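PDB 3CLK: transcription regulator from Lactobacillus plantarum WCFS1, which probably binds DNA as a dimer to regulate transcription, with a periplasmic-binding-protein-like domain that may sense a small-molecule effector. Local coordinates for residues Gly68-Ser73 with Cys92-Gly97; Gly146-Leu151 with Ile158-Ile163; Ala192-Ala197 with Asp221-Cys226. One frame throughout, in Å; residues are numbered along the deposited sequence.

Interaction 1 of 3, residues Gly68-Ser73 with Cys92-Gly97; sequences GILLLS and CFLSMG
C92 meets the partner strand through its backbone. Its N donates to O of I69 (3.1 Å) and its O accepts from N of L71 (3.0 Å). This parallel ladder joins strands 68-72 and 91-94, the two strands of a beta-alpha-beta crossover through helix 78-86. They are neighbours in a six-stranded parallel sheet. CB of C92 lies against CD2 of L70.

F93 pairs with L71 on the other face. CB of L71 sits over the ring, 4.2 Å from its centroid and 28° off the normal, a CH-pi contact. CD1 of L71 lies over the ring centre; CD2 stands above the rim on the same face, 3.8 Å from CE2 of F93. R102 makes a cation-pi contact with the same ring, and F98 meets it edge-to-face.

N of L94 bonds to O of L71 at 2.7 Å. The N-H points almost straight (174°), but from above the carbonyl plane. O of L94 in turn accepts from N of S73 (2.7 Å). L94 and L72 run alongside each other on the face holding C92 and L70. CD2 of L72 lies doubtfully close to CD1 of L94. I26 of helix 22-34 touches both.

Beyond the strand, O of S95 and OG of S73 share water 1. Selenomethionine M96 runs extended until it bends at chi3 (-87°), which brings its CE within 3.5 Å of OG of S73.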
loop_
_atom_site.group_PDB
_atom_site.type_symbol
_atom_site.label_atom_id
_atom_site.label_comp_id
_atom_site.label_asym_id
_atom_site.label_seq_id
_atom_site.Cartn_x
_atom_site.Cartn_y
_atom_site.Cartn_z
ATOM N N GLY B 68 1.098 -16.513 19.682
ATOM C CA GLY B 68 -0.158 -15.815 19.497
ATOM C C GLY B 68 -0.435 -15.496 18.045
ATOM O O GLY B 68 0.490 -15.399 17.233
ATOM N N ILE B 69 -1.711 -15.332 17.717
ATOM C CA ILE B 69 -2.114 -15.021 16.351
ATOM C C ILE B 69 -2.993 -13.779 16.291
ATOM O O ILE B 69 -3.968 -13.663 17.032
ATOM C CB ILE B 69 -2.894 -16.194 15.717
ATOM C CG1 ILE B 69 -2.023 -17.455 15.716
ATOM C CG2 ILE B 69 -3.296 -15.844 14.284
ATOM C CD1 ILE B 69 -2.714 -18.667 15.135
ATOM N N LEU B 70 -2.630 -12.850 15.413
ATOM C CA LEU B 70 -3.396 -11.625 15.223
ATOM C C LEU B 70 -3.977 -11.678 13.810
ATOM O O LEU B 70 -3.245 -11.892 12.841
ATOM C CB LEU B 70 -2.482 -10.406 15.372
ATOM C CG LEU B 70 -1.804 -10.255 16.739
ATOM C CD1 LEU B 70 -0.832 -9.077 16.710
ATOM C CD2 LEU B 70 -2.868 -10.044 17.804
ATOM N N LEU B 71 -5.288 -11.499 13.691
ATOM C CA LEU B 71 -5.917 -11.549 12.376
ATOM C C LEU B 71 -6.360 -10.160 11.939
ATOM O O LEU B 71 -7.307 -9.595 12.484
ATOM C CB LEU B 71 -7.104 -12.524 12.381
ATOM C CG LEU B 71 -6.726 -13.968 12.747
ATOM C CD1 LEU B 71 -6.796 -14.143 14.260
ATOM C CD2 LEU B 71 -7.657 -14.942 12.060
ATOM N N LEU B 72 -5.649 -9.623 10.954
ATOM C CA LEU B 72 -5.916 -8.297 10.423
ATOM C C LEU B 72 -7.088 -8.265 9.462
ATOM O O LEU B 72 -6.940 -8.529 8.266
ATOM C CB LEU B 72 -4.672 -7.749 9.717
ATOM C CG LEU B 72 -3.371 -7.689 10.525
ATOM C CD1 LEU B 72 -2.400 -6.717 9.857
ATOM C CD2 LEU B 72 -3.661 -7.234 11.939
ATOM N N SER B 73 -8.255 -7.945 10.000
ATOM C CA SER B 73 -9.468 -7.848 9.209
ATOM C C SER B 73 -9.681 -9.048 8.291
ATOM O O SER B 73 -9.801 -8.895 7.074
ATOM C CB SER B 73 -9.435 -6.564 8.379
ATOM O OG SER B 73 -10.717 -6.267 7.863
ATOM N N CYS B 92 -6.529 -12.802 18.462
ATOM C CA CYS B 92 -7.318 -11.581 18.522
ATOM C C CYS B 92 -7.431 -11.006 17.113
ATOM O O CYS B 92 -6.457 -11.003 16.358
ATOM C CB CYS B 92 -6.648 -10.558 19.444
ATOM S SG CYS B 92 -7.650 -9.082 19.812
ATOM N N PHE B 93 -8.627 -10.545 16.762
ATOM C CA PHE B 93 -8.861 -9.945 15.452
ATOM C C PHE B 93 -8.583 -8.443 15.529
ATOM O O PHE B 93 -8.896 -7.801 16.534
ATOM C CB PHE B 93 -10.311 -10.166 15.004
ATOM C CG PHE B 93 -10.604 -11.573 14.555
ATOM C CD1 PHE B 93 -10.771 -12.598 15.482
ATOM C CD2 PHE B 93 -10.716 -11.871 13.199
ATOM C CE1 PHE B 93 -11.049 -13.905 15.060
ATOM C CE2 PHE B 93 -10.992 -13.170 12.766
ATOM C CZ PHE B 93 -11.158 -14.189 13.695
ATOM N N LEU B 94 -7.993 -7.894 14.472
ATOM C CA LEU B 94 -7.690 -6.466 14.415
ATOM C C LEU B 94 -8.404 -5.800 13.232
ATOM O O LEU B 94 -8.519 -6.389 12.149
ATOM C CB LEU B 94 -6.178 -6.228 14.280
ATOM C CG LEU B 94 -5.248 -6.790 15.361
ATOM C CD1 LEU B 94 -3.804 -6.396 15.068
ATOM C CD2 LEU B 94 -5.675 -6.266 16.721
ATOM N N SER B 95 -8.882 -4.578 13.463
ATOM C CA SER B 95 -9.566 -3.773 12.453
ATOM C C SER B 95 -10.908 -4.331 11.978
ATOM O O SER B 95 -11.376 -3.987 10.889
ATOM C CB SER B 95 -8.639 -3.571 11.254
ATOM O OG SER B 95 -8.916 -2.339 10.619
HETATM N N MSE B 96 -11.524 -5.179 12.796
HETATM C CA MSE B 96 -12.814 -5.768 12.452
HETATM C C MSE B 96 -13.594 -6.142 13.710
HETATM O O MSE B 96 -13.043 -6.727 14.637
HETATM C CB MSE B 96 -12.606 -7.013 11.576
HETATM C CG MSE B 96 -13.887 -7.695 11.117
HETATM SE SE MSE B 96 -13.521 -9.297 10.067
HETATM C CE MSE B 96 -13.360 -8.464 8.327
ATOM N N GLY B 97 -14.876 -5.795 13.736
ATOM C CA GLY B 97 -15.716 -6.116 14.877
ATOM C C GLY B 97 -16.617 -7.295 14.560
ATOM O O GLY B 97 -16.726 -7.707 13.405
HETATM O O HOH W 1 -13.312 -4.741 8.995
#

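Interaction 2 of 3, residues Gly146-Leu151 with Ile158-Ile163; sequences GYKKAL and INQEWI
The side chain of K148 crosses that of I158 at about a right angle, the main apolar contact. CD1 of I158 presses on the lysine's aliphatic part, 3.4 Å from CB of K148 and equally near its CG, a tight fit. With chi2 to chi4 all near 180° (chi2 -178°), the lysine reaches straight out, bringing CE to CD1 of I163 (4.0 Å). CE2 of Y147 meets CG1 of I163 obliquely at 4.1 Å. Its OH reaches CB of W162 (3.7 Å) and sits at the edge of the indole.

The contact folds the C-terminal half of helix 138-153 against the loop into strand 163-164. The unit is a beta-alpha-beta crossover from strand 128-131 to the neighbouring edge strand.

Polar links run through water. OH of Y147 bonds to O of I128 and also accepts from water 2, which takes the N-H of N159. Water 3 accepts from NZ of K148 (2.9 Å) and donates to OE1 of Q160 (2.6 Å). With alanine in place of K148, CD1 of I158 would probably lose the CG and CD it packs on, and water 3 its ammonium donor. OD1 of N159 accepts from N of E161, closing an Asx turn.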
loop_
_atom_site.group_PDB
_atom_site.type_symbol
_atom_site.label_atom_id
_atom_site.label_comp_id
_atom_site.label_asym_id
_atom_site.label_seq_id
_atom_site.Cartn_x
_atom_site.Cartn_y
_atom_site.Cartn_z
ATOM N N GLY B 146 -24.493 3.978 11.064
ATOM C CA GLY B 146 -24.022 5.234 11.627
ATOM C C GLY B 146 -24.383 6.395 10.718
ATOM O O GLY B 146 -24.747 7.477 11.186
ATOM N N TYR B 147 -24.285 6.159 9.413
ATOM C CA TYR B 147 -24.616 7.151 8.389
ATOM C C TYR B 147 -26.101 7.495 8.458
ATOM O O TYR B 147 -26.478 8.674 8.427
ATOM C CB TYR B 147 -24.271 6.591 7.001
ATOM C CG TYR B 147 -24.973 7.235 5.817
ATOM C CD1 TYR B 147 -24.530 8.445 5.276
ATOM C CD2 TYR B 147 -26.055 6.599 5.204
ATOM C CE1 TYR B 147 -25.153 8.999 4.136
ATOM C CE2 TYR B 147 -26.676 7.135 4.089
ATOM C CZ TYR B 147 -26.224 8.330 3.552
ATOM O OH TYR B 147 -26.845 8.820 2.424
ATOM N N LYS B 148 -26.941 6.461 8.551
ATOM C CA LYS B 148 -28.393 6.654 8.613
ATOM C C LYS B 148 -28.837 7.318 9.913
ATOM O O LYS B 148 -29.836 8.027 9.939
ATOM C CB LYS B 148 -29.125 5.316 8.440
ATOM C CG LYS B 148 -29.053 4.751 7.029
ATOM C CD LYS B 148 -29.839 3.450 6.894
ATOM C CE LYS B 148 -29.657 2.872 5.500
ATOM N NZ LYS B 148 -30.438 1.619 5.282
ATOM N N LYS B 149 -28.098 7.074 10.988
ATOM C CA LYS B 149 -28.411 7.678 12.275
ATOM C C LYS B 149 -28.124 9.179 12.190
ATOM O O LYS B 149 -28.944 10.000 12.600
ATOM C CB LYS B 149 -27.560 7.051 13.383
ATOM C CG LYS B 149 -27.795 7.667 14.764
ATOM C CD LYS B 149 -27.165 6.847 15.882
ATOM C CE LYS B 149 -25.643 6.795 15.790
ATOM N NZ LYS B 149 -25.038 6.039 16.936
ATOM N N ALA B 150 -26.960 9.526 11.645
ATOM C CA ALA B 150 -26.565 10.924 11.497
ATOM C C ALA B 150 -27.612 11.673 10.693
ATOM O O ALA B 150 -27.985 12.797 11.037
ATOM C CB ALA B 150 -25.206 11.023 10.811
ATOM N N LEU B 151 -28.100 11.041 9.632
ATOM C CA LEU B 151 -29.114 11.652 8.782
ATOM C C LEU B 151 -30.428 11.854 9.533
ATOM O O LEU B 151 -31.055 12.914 9.436
ATOM C CB LEU B 151 -29.365 10.789 7.541
ATOM C CG LEU B 151 -28.208 10.673 6.541
ATOM C CD1 LEU B 151 -28.720 10.045 5.249
ATOM C CD2 LEU B 151 -27.624 12.049 6.255
ATOM N N ILE B 158 -33.738 9.220 4.711
ATOM C CA ILE B 158 -32.841 8.239 4.115
ATOM C C ILE B 158 -33.260 7.962 2.670
ATOM O O ILE B 158 -34.371 7.504 2.410
ATOM C CB ILE B 158 -32.846 6.930 4.926
ATOM C CG1 ILE B 158 -32.282 7.199 6.322
ATOM C CG2 ILE B 158 -32.028 5.866 4.213
ATOM C CD1 ILE B 158 -32.221 5.987 7.217
ATOM N N ASN B 159 -32.358 8.254 1.740
ATOM C CA ASN B 159 -32.597 8.076 0.310
ATOM C C ASN B 159 -31.712 6.936 -0.208
ATOM O O ASN B 159 -30.499 7.094 -0.327
ATOM C CB ASN B 159 -32.246 9.374 -0.421
ATOM C CG ASN B 159 -32.640 9.357 -1.884
ATOM O OD1 ASN B 159 -32.455 8.360 -2.576
ATOM N ND2 ASN B 159 -33.171 10.475 -2.367
ATOM N N GLN B 160 -32.318 5.793 -0.523
ATOM C CA GLN B 160 -31.558 4.647 -1.005
ATOM C C GLN B 160 -30.735 4.964 -2.244
ATOM O O GLN B 160 -29.730 4.317 -2.497
ATOM C CB GLN B 160 -32.489 3.464 -1.298
ATOM C CG GLN B 160 -33.051 2.774 -0.061
ATOM C CD GLN B 160 -31.964 2.245 0.855
ATOM O OE1 GLN B 160 -31.008 1.613 0.400
ATOM N NE2 GLN B 160 -32.109 2.491 2.153
ATOM N N GLU B 161 -31.160 5.956 -3.017
ATOM C CA GLU B 161 -30.430 6.334 -4.219
ATOM C C GLU B 161 -29.094 6.997 -3.890
ATOM O O GLU B 161 -28.224 7.113 -4.755
ATOM C CB GLU B 161 -31.276 7.277 -5.079
ATOM C CG GLU B 161 -32.601 6.672 -5.492
ATOM C CD GLU B 161 -32.450 5.222 -5.910
ATOM O OE1 GLU B 161 -31.774 4.962 -6.928
ATOM O OE2 GLU B 161 -32.998 4.344 -5.207
ATOM N N TRP B 162 -28.940 7.425 -2.640
ATOM C CA TRP B 162 -27.716 8.078 -2.183
ATOM C C TRP B 162 -26.712 7.055 -1.656
ATOM O O TRP B 162 -25.601 7.403 -1.235
ATOM C CB TRP B 162 -28.041 9.083 -1.075
ATOM C CG TRP B 162 -28.851 10.277 -1.520
ATOM C CD1 TRP B 162 -29.231 10.591 -2.798
ATOM C CD2 TRP B 162 -29.330 11.340 -0.689
ATOM N NE1 TRP B 162 -29.912 11.786 -2.810
ATOM C CE2 TRP B 162 -29.989 12.269 -1.529
ATOM C CE3 TRP B 162 -29.267 11.601 0.685
ATOM C CZ2 TRP B 162 -30.577 13.440 -1.044
ATOM C CZ3 TRP B 162 -29.855 12.772 1.174
ATOM C CH2 TRP B 162 -30.501 13.674 0.308
ATOM N N ILE B 163 -27.116 5.790 -1.690
ATOM C CA ILE B 163 -26.285 4.701 -1.213
ATOM C C ILE B 163 -25.862 3.838 -2.395
ATOM O O ILE B 163 -26.705 3.219 -3.062
ATOM C CB ILE B 163 -27.066 3.845 -0.186
ATOM C CG1 ILE B 163 -27.672 4.763 0.883
ATOM C CG2 ILE B 163 -26.150 2.830 0.465
ATOM C CD1 ILE B 163 -28.637 4.056 1.846
HETATM O O HOH W 2 -29.544 8.143 2.319
HETATM O O HOH W 3 -29.694 0.940 2.543
#

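Interaction 3 of 3, residues Ala192-Ala197 with Asp221-Cys226; sequences ASDMTA and DGTEMC
C226 and D221 sandwich the carboxylate of D194. SG of C226 covers one face, 3.4 Å from CG of D194, and CB of D221 the opposite face, 3.6 Å from OD2 of D194. At the edge, OD1 accepts from N of G222 (3.0 Å) on its syn lone pair, and bonds to OG of S219. OD2 takes OG1 of T223 (2.8 Å) on the anti lone pair and N of T223 (2.7 Å) on the syn side, 20° out of plane. CG of D194 lies anti to the carbonyl carbon (chi1 -59°), turning the carboxylate to loop 221-226.

OD2 of D221 shares water 4 with O of A192; its OD1 bonds to NE2 of Q238.

A helix N-terminus and a loop meet at the C-terminal ends of adjacent parallel strands 188-191 and 216-219, in an alpha/beta lobe of the periplasmic-binding-protein-like fold. S193 is the N-cap of helix 194-206; its OG accepts from N of T196 and bonds to O of Y168. OG1 of T223 accepts from N of M225, an ST turn, and bonds to ND2 of N21.

Selenomethionine M225 packs on M195, doubtfully close at CE and SE, and on M225 of the second subunit.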
loop_
_atom_site.group_PDB
_atom_site.type_symbol
_atom_site.label_atom_id
_atom_site.label_comp_id
_atom_site.label_asym_id
_atom_site.label_seq_id
_atom_site.Cartn_x
_atom_site.Cartn_y
_atom_site.Cartn_z
ATOM N N ALA B 192 -16.088 4.844 1.356
ATOM C CA ALA B 192 -15.879 3.661 2.184
ATOM C C ALA B 192 -14.426 3.450 2.580
ATOM O O ALA B 192 -14.146 2.781 3.567
ATOM C CB ALA B 192 -16.402 2.410 1.445
ATOM N N SER B 193 -13.504 4.015 1.803
ATOM C CA SER B 193 -12.076 3.867 2.063
ATOM C C SER B 193 -11.308 4.944 1.297
ATOM O O SER B 193 -11.872 5.619 0.429
ATOM C CB SER B 193 -11.590 2.484 1.598
ATOM O OG SER B 193 -11.471 2.432 0.182
ATOM N N ASP B 194 -10.021 5.092 1.604
ATOM C CA ASP B 194 -9.213 6.094 0.921
ATOM C C ASP B 194 -9.128 5.809 -0.577
ATOM O O ASP B 194 -9.210 6.729 -1.381
ATOM C CB ASP B 194 -7.790 6.165 1.491
ATOM C CG ASP B 194 -7.753 6.500 2.973
ATOM O OD1 ASP B 194 -8.687 7.151 3.504
ATOM O OD2 ASP B 194 -6.750 6.129 3.606
HETATM N N MSE B 195 -8.943 4.542 -0.961
HETATM C CA MSE B 195 -8.861 4.206 -2.382
HETATM C C MSE B 195 -10.210 4.479 -3.055
HETATM O O MSE B 195 -10.268 4.896 -4.213
HETATM C CB MSE B 195 -8.483 2.729 -2.591
HETATM C CG MSE B 195 -7.055 2.378 -2.206
HETATM SE SE MSE B 195 -5.802 3.491 -3.190
HETATM C CE MSE B 195 -6.306 3.022 -4.991
ATOM N N THR B 196 -11.298 4.219 -2.341
ATOM C CA THR B 196 -12.624 4.475 -2.896
ATOM C C THR B 196 -12.772 5.987 -3.101
ATOM O O THR B 196 -13.282 6.446 -4.126
ATOM C CB THR B 196 -13.732 3.924 -1.956
ATOM O OG1 THR B 196 -13.690 2.488 -1.975
ATOM C CG2 THR B 196 -15.131 4.386 -2.417
ATOM N N ALA B 197 -12.288 6.765 -2.141
ATOM C CA ALA B 197 -12.366 8.217 -2.237
ATOM C C ALA B 197 -11.591 8.737 -3.443
ATOM O O ALA B 197 -12.013 9.686 -4.104
ATOM C CB ALA B 197 -11.821 8.845 -0.967
ATOM N N ASP B 221 -10.628 5.972 6.865
ATOM C CA ASP B 221 -9.325 5.314 7.045
ATOM C C ASP B 221 -8.216 6.326 7.335
ATOM O O ASP B 221 -7.577 6.255 8.381
ATOM C CB ASP B 221 -8.938 4.426 5.847
ATOM C CG ASP B 221 -9.706 3.101 5.826
ATOM O OD1 ASP B 221 -10.177 2.651 6.895
ATOM O OD2 ASP B 221 -9.832 2.503 4.742
ATOM N N GLY B 222 -7.992 7.268 6.422
ATOM C CA GLY B 222 -6.963 8.277 6.640
ATOM C C GLY B 222 -5.513 7.819 6.571
ATOM O O GLY B 222 -4.671 8.274 7.354
ATOM N N THR B 223 -5.213 6.913 5.649
ATOM C CA THR B 223 -3.846 6.427 5.475
ATOM C C THR B 223 -3.119 7.441 4.589
ATOM O O THR B 223 -3.718 8.429 4.165
ATOM C CB THR B 223 -3.822 5.066 4.762
ATOM O OG1 THR B 223 -4.140 5.250 3.381
ATOM C CG2 THR B 223 -4.847 4.130 5.373
ATOM N N GLU B 224 -1.844 7.183 4.295
ATOM C CA GLU B 224 -1.042 8.079 3.462
ATOM C C GLU B 224 -1.735 8.436 2.146
ATOM O O GLU B 224 -1.529 9.521 1.605
ATOM C CB GLU B 224 0.337 7.460 3.175
ATOM C CG GLU B 224 1.208 8.303 2.231
ATOM C CD GLU B 224 2.682 7.902 2.246
ATOM O OE1 GLU B 224 2.991 6.716 1.997
ATOM O OE2 GLU B 224 3.533 8.783 2.501
HETATM N N MSE B 225 -2.559 7.528 1.637
HETATM C CA MSE B 225 -3.278 7.777 0.393
HETATM C C MSE B 225 -4.064 9.096 0.405
HETATM O O MSE B 225 -4.338 9.656 -0.659
HETATM C CB MSE B 225 -4.229 6.616 0.087
HETATM C CG MSE B 225 -3.530 5.301 -0.202
HETATM SE SE MSE B 225 -2.361 5.362 -1.748
HETATM C CE MSE B 225 -2.711 3.601 -2.438
ATOM N N CYS B 226 -4.422 9.593 1.588
ATOM C CA CYS B 226 -5.172 10.851 1.687
ATOM C C CYS B 226 -4.321 12.091 1.423
ATOM O O CYS B 226 -4.851 13.149 1.088
ATOM C CB CYS B 226 -5.817 11.000 3.069
ATOM S SG CYS B 226 -7.186 9.868 3.381
HETATM O O HOH W 4 -12.079 1.148 5.201
#

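The contacts follow one another along the chain: interaction 1 closes before interaction 2 opens, and interaction 2 before interaction 3. Interaction 1 lies in the parallel sheet that holds strands 68-72 and 91-94. Interactions 2 and 3 belong to the mixed sheet, the former leading into edge strand 163-164, the latter after central strands 188-191 and 216-219. The centres of interactions 1 and 2 are about 29 Å apart, on opposite sides of the chain's centre; the centre of interaction 3 is about 20 Å from each. None touch. The two sheets mark the two lobes expected of a periplasmic-binding-protein-like fold. Interaction 3 also packs on the second subunit, so it lies at the dimer interface.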